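Glyoxylate-induced Protein (PDB 1SQ4) is a double beta-barrel cupin of uncertain function that may act as a ureidoglycine aminohydrolase. Local coordinates at residues R175-R180 against I195-P200; V218-A223 against R257-L262. All blocks are in the same frame, centred on the assembly; numbering follows the deposited sequence.

Contact 1: R175-R180 against I195-P200; sequences RWSTTR and IVNFEP. With SCN (thiocyanate ion), chain D.
Trp-176 and Phe-198 run alongside each other in the same direction, their rings forming an offset stack across an antiparallel, non-hydrogen-bonded residue pair. The five-membered ring of Trp-176 and the Phe-198 ring have centroids 4.1 Å apart and planes at 16°, and the overlap is displaced toward the rims, with CD1 and NE1 of the indole above the CE2 and CZ side of the phenyl ring. With its CG anti to the backbone N (chi1 -179°), the indole turns its pyrrole side toward the partner strand. There it meets a second side chain in its own plane: CG1 of Val-196 sits at the edge beside NE1. The same five-membered ring is thus covered on one face by Phe-198 and bordered at an edge by Val-196.

Ser-177, Asn-197 and Thr-179 gather on the other face of the sheet. Asn-197 ND2 donates to Ser-177 OG at 3.2 Å, and the hydroxyl lies almost in the amide plane. Chi1 of 61° sets Ser-177 OG between its backbone N and carbonyl carbon, facing this amide, while Thr-179 crosses the Asn-197 side chain at about a right angle and brings CG2 against it. Asn-197 OD1 accepts from Arg-259 NE of the adjoining strand, which leaves the amide held at both ends and its flip fixed. Backbone bonds in both directions join Ser-177 with Asn-197 and Thr-179 with Ile-195.

Beyond the strand end, Arg-180 NH2 donates to the nitrogen of a thiocyanate ion, probably from the crystallisation liquor, whose carbon lies by Thr-178 CG2. Across the hairpin of strands 176-179 and 191-198, one face thus carries an aromatic stack with Val-196 at its edge, and the other a buried amide bonded through both its oxygen and its nitrogen.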
# COMPACT_ATOMS: atom_id res chain seq x y z
N ARG A 175 28.75 -18.18 16.74
CA ARG A 175 28.80 -16.77 16.35
C ARG A 175 27.67 -15.98 17.00
O ARG A 175 27.47 -14.80 16.70
CB ARG A 175 28.66 -16.64 14.83
CG ARG A 175 29.95 -16.56 14.01
CD ARG A 175 30.83 -17.79 14.17
NE ARG A 175 31.82 -17.87 13.09
CZ ARG A 175 32.77 -16.97 12.85
NH1 ARG A 175 32.88 -15.89 13.63
NH2 ARG A 175 33.59 -17.12 11.82
N TRP A 176 26.92 -16.62 17.89
CA TRP A 176 25.80 -15.97 18.55
C TRP A 176 25.74 -16.49 19.98
O TRP A 176 25.79 -17.70 20.21
CB TRP A 176 24.52 -16.30 17.76
CG TRP A 176 23.27 -15.70 18.28
CD1 TRP A 176 23.14 -14.47 18.85
CD2 TRP A 176 21.97 -16.28 18.26
NE1 TRP A 176 21.82 -14.25 19.20
CE2 TRP A 176 21.08 -15.34 18.85
CE3 TRP A 176 21.45 -17.50 17.81
CZ2 TRP A 176 19.72 -15.59 18.99
CZ3 TRP A 176 20.09 -17.74 17.96
CH2 TRP A 176 19.24 -16.79 18.54
N SER A 177 25.65 -15.58 20.94
CA SER A 177 25.61 -15.97 22.34
C SER A 177 24.78 -14.97 23.13
O SER A 177 24.36 -13.95 22.58
CB SER A 177 27.02 -15.98 22.90
OG SER A 177 27.59 -14.68 22.79
N THR A 178 24.58 -15.24 24.41
CA THR A 178 23.78 -14.37 25.25
C THR A 178 24.38 -14.29 26.65
O THR A 178 24.81 -15.30 27.21
CB THR A 178 22.34 -14.91 25.40
OG1 THR A 178 21.75 -15.06 24.10
CG2 THR A 178 21.49 -13.97 26.23
N THR A 179 24.42 -13.09 27.22
CA THR A 179 24.94 -12.94 28.57
C THR A 179 23.76 -12.69 29.49
O THR A 179 23.01 -11.74 29.30
CB THR A 179 25.93 -11.79 28.67
OG1 THR A 179 25.44 -10.82 29.62
CG2 THR A 179 26.12 -11.13 27.32
N ARG A 180 23.60 -13.55 30.49
CA ARG A 180 22.49 -13.46 31.44
C ARG A 180 22.96 -13.11 32.84
O ARG A 180 24.10 -13.39 33.21
CB ARG A 180 21.73 -14.78 31.45
CG ARG A 180 21.19 -15.15 30.09
CD ARG A 180 20.66 -16.57 30.05
NE ARG A 180 20.13 -16.88 28.73
CZ ARG A 180 19.86 -18.11 28.30
NH1 ARG A 180 20.07 -19.15 29.09
NH2 ARG A 180 19.38 -18.29 27.08
N ILE A 195 22.07 -9.26 27.43
CA ILE A 195 22.72 -8.64 26.29
C ILE A 195 22.95 -9.74 25.27
O ILE A 195 23.59 -10.75 25.56
CB ILE A 195 24.07 -8.03 26.66
CG1 ILE A 195 23.90 -7.07 27.82
CG2 ILE A 195 24.64 -7.28 25.44
CD1 ILE A 195 25.19 -6.41 28.25
N VAL A 196 22.41 -9.55 24.07
CA VAL A 196 22.57 -10.53 23.01
C VAL A 196 23.83 -10.17 22.22
O VAL A 196 23.99 -9.03 21.79
CB VAL A 196 21.35 -10.51 22.09
CG1 VAL A 196 21.45 -11.62 21.06
CG2 VAL A 196 20.10 -10.65 22.93
N ASN A 197 24.72 -11.14 22.06
CA ASN A 197 25.97 -10.92 21.35
C ASN A 197 26.05 -11.65 20.01
O ASN A 197 25.87 -12.87 19.94
CB ASN A 197 27.14 -11.40 22.20
CG ASN A 197 26.98 -11.04 23.64
OD1 ASN A 197 26.84 -9.87 23.99
ND2 ASN A 197 27.01 -12.05 24.49
N PHE A 198 26.34 -10.88 18.96
CA PHE A 198 26.48 -11.41 17.61
C PHE A 198 27.89 -11.16 17.09
O PHE A 198 28.34 -10.02 16.98
CB PHE A 198 25.50 -10.75 16.64
CG PHE A 198 24.07 -11.17 16.81
CD1 PHE A 198 23.22 -10.50 17.68
CD2 PHE A 198 23.57 -12.25 16.09
CE1 PHE A 198 21.89 -10.88 17.82
CE2 PHE A 198 22.24 -12.65 16.22
CZ PHE A 198 21.40 -11.96 17.09
N GLU A 199 28.60 -12.24 16.78
CA GLU A 199 29.94 -12.15 16.24
C GLU A 199 29.80 -11.72 14.79
O GLU A 199 28.76 -11.95 14.17
CB GLU A 199 30.64 -13.51 16.31
CG GLU A 199 31.15 -13.87 17.68
CD GLU A 199 32.29 -12.97 18.11
OE1 GLU A 199 33.35 -12.99 17.45
OE2 GLU A 199 32.13 -12.23 19.11
N PRO A 200 30.85 -11.11 14.22
CA PRO A 200 30.82 -10.65 12.82
C PRO A 200 30.66 -11.80 11.83
O PRO A 200 30.83 -11.62 10.63
CB PRO A 200 32.15 -9.93 12.67
CG PRO A 200 33.04 -10.69 13.60
CD PRO A 200 32.17 -10.87 14.82
S SCN D . 17.85 -13.20 25.52
C SCN D . 17.86 -14.88 25.69
N SCN D . 17.88 -16.01 25.78

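Contact 2: V218-A223 against R257-L262; sequences VLEGKA and RFRYLL
Val-218 and Tyr-260 form a non-hydrogen-bonded antiparallel pair, after which Leu-219 and Glu-220 both face Arg-259, whose carbonyl O accepts from Leu-219 N at 2.8 Å and from Glu-220 N at 3.2 Å. Arg-259 N returns a bond to Glu-220 O. Past this point the chain turns through Gly-221 with a positive phi (93°), a backbone conformation readily taken by glycine. The turn brings Ala-223 over Phe-258: CB stands 3.6 Å from the ring centroid, 3° off the normal, a CH-pi contact. Val-218 CG1 meets CE1 of the same ring, the two side chains crossing at about a right angle. Glu-220, extended with CG anti to its backbone N (chi1 168°), lies on the sheet face it shares with Arg-259 and lays OE1 against Arg-259 CD at 3.3 Å; its charge stays beyond salt-bridge range of the arginines here. OE2 is hydrogen-bonded to Ser-5 OG, while Arg-259 is engaged by Asn-197 and by a salt bridge to Glu-161. The pairing of Leu-219 and Glu-220 with Arg-259 is a classic beta bulge, set where one strand leaves the larger sheet and re-forms as strand 222-227 in the smaller sheet of a cupin beta-barrel.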
# COMPACT_ATOMS: atom_id res chain seq x y z
N VAL A 218 20.53 -1.38 20.76
CA VAL A 218 21.86 -1.70 20.28
C VAL A 218 22.94 -0.96 21.06
O VAL A 218 23.02 0.27 21.00
CB VAL A 218 22.00 -1.39 18.78
CG1 VAL A 218 23.31 -1.93 18.25
CG2 VAL A 218 20.83 -2.00 18.03
N LEU A 219 23.76 -1.71 21.78
CA LEU A 219 24.84 -1.12 22.56
C LEU A 219 26.10 -0.91 21.74
O LEU A 219 26.84 0.05 21.94
CB LEU A 219 25.19 -2.01 23.77
CG LEU A 219 24.22 -2.02 24.95
CD1 LEU A 219 24.77 -2.88 26.06
CD2 LEU A 219 24.00 -0.59 25.43
N GLU A 220 26.35 -1.81 20.79
CA GLU A 220 27.54 -1.72 19.98
C GLU A 220 27.41 -2.41 18.65
O GLU A 220 26.76 -3.45 18.54
CB GLU A 220 28.69 -2.33 20.75
CG GLU A 220 29.94 -2.56 19.96
CD GLU A 220 30.97 -3.31 20.76
OE1 GLU A 220 30.58 -4.31 21.41
OE2 GLU A 220 32.16 -2.91 20.74
N GLY A 221 28.06 -1.84 17.64
CA GLY A 221 28.03 -2.45 16.33
C GLY A 221 26.96 -1.96 15.39
O GLY A 221 26.21 -1.02 15.66
N LYS A 222 26.90 -2.63 14.25
CA LYS A 222 25.94 -2.33 13.21
C LYS A 222 25.57 -3.67 12.59
O LYS A 222 26.31 -4.65 12.71
CB LYS A 222 26.57 -1.41 12.16
CG LYS A 222 27.11 -0.09 12.71
CD LYS A 222 27.04 1.09 11.72
CE LYS A 222 27.99 0.97 10.52
NZ LYS A 222 27.59 -0.10 9.54
N ALA A 223 24.41 -3.72 11.95
CA ALA A 223 23.98 -4.95 11.31
C ALA A 223 22.71 -4.73 10.51
O ALA A 223 22.09 -3.68 10.60
CB ALA A 223 23.76 -6.03 12.36
N ARG A 257 32.12 -6.48 17.05
CA ARG A 257 31.03 -7.25 17.63
C ARG A 257 29.75 -6.42 17.59
O ARG A 257 29.78 -5.21 17.70
CB ARG A 257 31.38 -7.64 19.08
CG ARG A 257 30.61 -8.85 19.58
CD ARG A 257 31.28 -9.53 20.76
NE ARG A 257 31.48 -8.61 21.87
CZ ARG A 257 31.29 -8.91 23.15
NH1 ARG A 257 30.90 -10.13 23.51
NH2 ARG A 257 31.48 -7.98 24.08
N PHE A 258 28.61 -7.09 17.38
CA PHE A 258 27.32 -6.41 17.32
C PHE A 258 26.49 -6.90 18.49
O PHE A 258 26.23 -8.10 18.58
CB PHE A 258 26.59 -6.75 16.02
CG PHE A 258 25.16 -6.29 15.98
CD1 PHE A 258 24.85 -4.93 15.98
CD2 PHE A 258 24.12 -7.21 15.97
CE1 PHE A 258 23.52 -4.50 15.96
CE2 PHE A 258 22.79 -6.79 15.95
CZ PHE A 258 22.49 -5.43 15.95
N ARG A 259 26.06 -6.02 19.37
CA ARG A 259 25.30 -6.50 20.51
C ARG A 259 24.27 -5.52 21.05
O ARG A 259 24.42 -4.31 20.91
CB ARG A 259 26.27 -6.96 21.61
CG ARG A 259 27.39 -5.98 21.97
CD ARG A 259 28.59 -6.67 22.66
NE ARG A 259 28.22 -7.45 23.84
CZ ARG A 259 28.62 -7.18 25.08
NH1 ARG A 259 29.40 -6.14 25.32
NH2 ARG A 259 28.22 -7.95 26.09
N TYR A 260 23.21 -6.04 21.64
CA TYR A 260 22.20 -5.16 22.16
C TYR A 260 21.61 -5.59 23.47
O TYR A 260 21.52 -6.77 23.77
CB TYR A 260 21.09 -4.95 21.15
CG TYR A 260 20.48 -6.22 20.61
CD1 TYR A 260 20.72 -6.61 19.29
CD2 TYR A 260 19.62 -7.00 21.39
CE1 TYR A 260 20.11 -7.74 18.75
CE2 TYR A 260 19.01 -8.14 20.85
CZ TYR A 260 19.26 -8.50 19.54
OH TYR A 260 18.64 -9.59 18.98
N LEU A 261 21.23 -4.59 24.25
CA LEU A 261 20.61 -4.81 25.54
C LEU A 261 19.16 -5.22 25.26
O LEU A 261 18.50 -4.62 24.42
CB LEU A 261 20.65 -3.51 26.33
CG LEU A 261 19.93 -3.46 27.66
CD1 LEU A 261 20.72 -4.23 28.71
CD2 LEU A 261 19.77 -2.01 28.07
N LEU A 262 18.68 -6.23 25.96
CA LEU A 262 17.32 -6.72 25.77
C LEU A 262 16.61 -6.94 27.09
O LEU A 262 17.18 -7.48 28.04
CB LEU A 262 17.36 -8.04 24.99
CG LEU A 262 16.06 -8.81 24.74
CD1 LEU A 262 16.29 -9.82 23.64
CD2 LEU A 262 15.58 -9.52 26.01

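In the fold
The two contacts have centres about 9 Å apart and follow one another along the chain, contact 1 closing before contact 2 opens. Both reach the same antiparallel sheet, in which strands 176-179, 191-198, 258-265 and 212-220 lie in that order. Strands 191-198 and 258-265 are direct neighbours, so the contacts are joined by the Phe-198 to Phe-258 backbone bond, with a side-chain link beside it. Contact 1 ties a hairpin near one end of the sheet, while contact 2 lies where the chain crosses from strand 212-220 to the barrel's other sheet. Together they join four adjacent strands into one wall of the second cupin barrel.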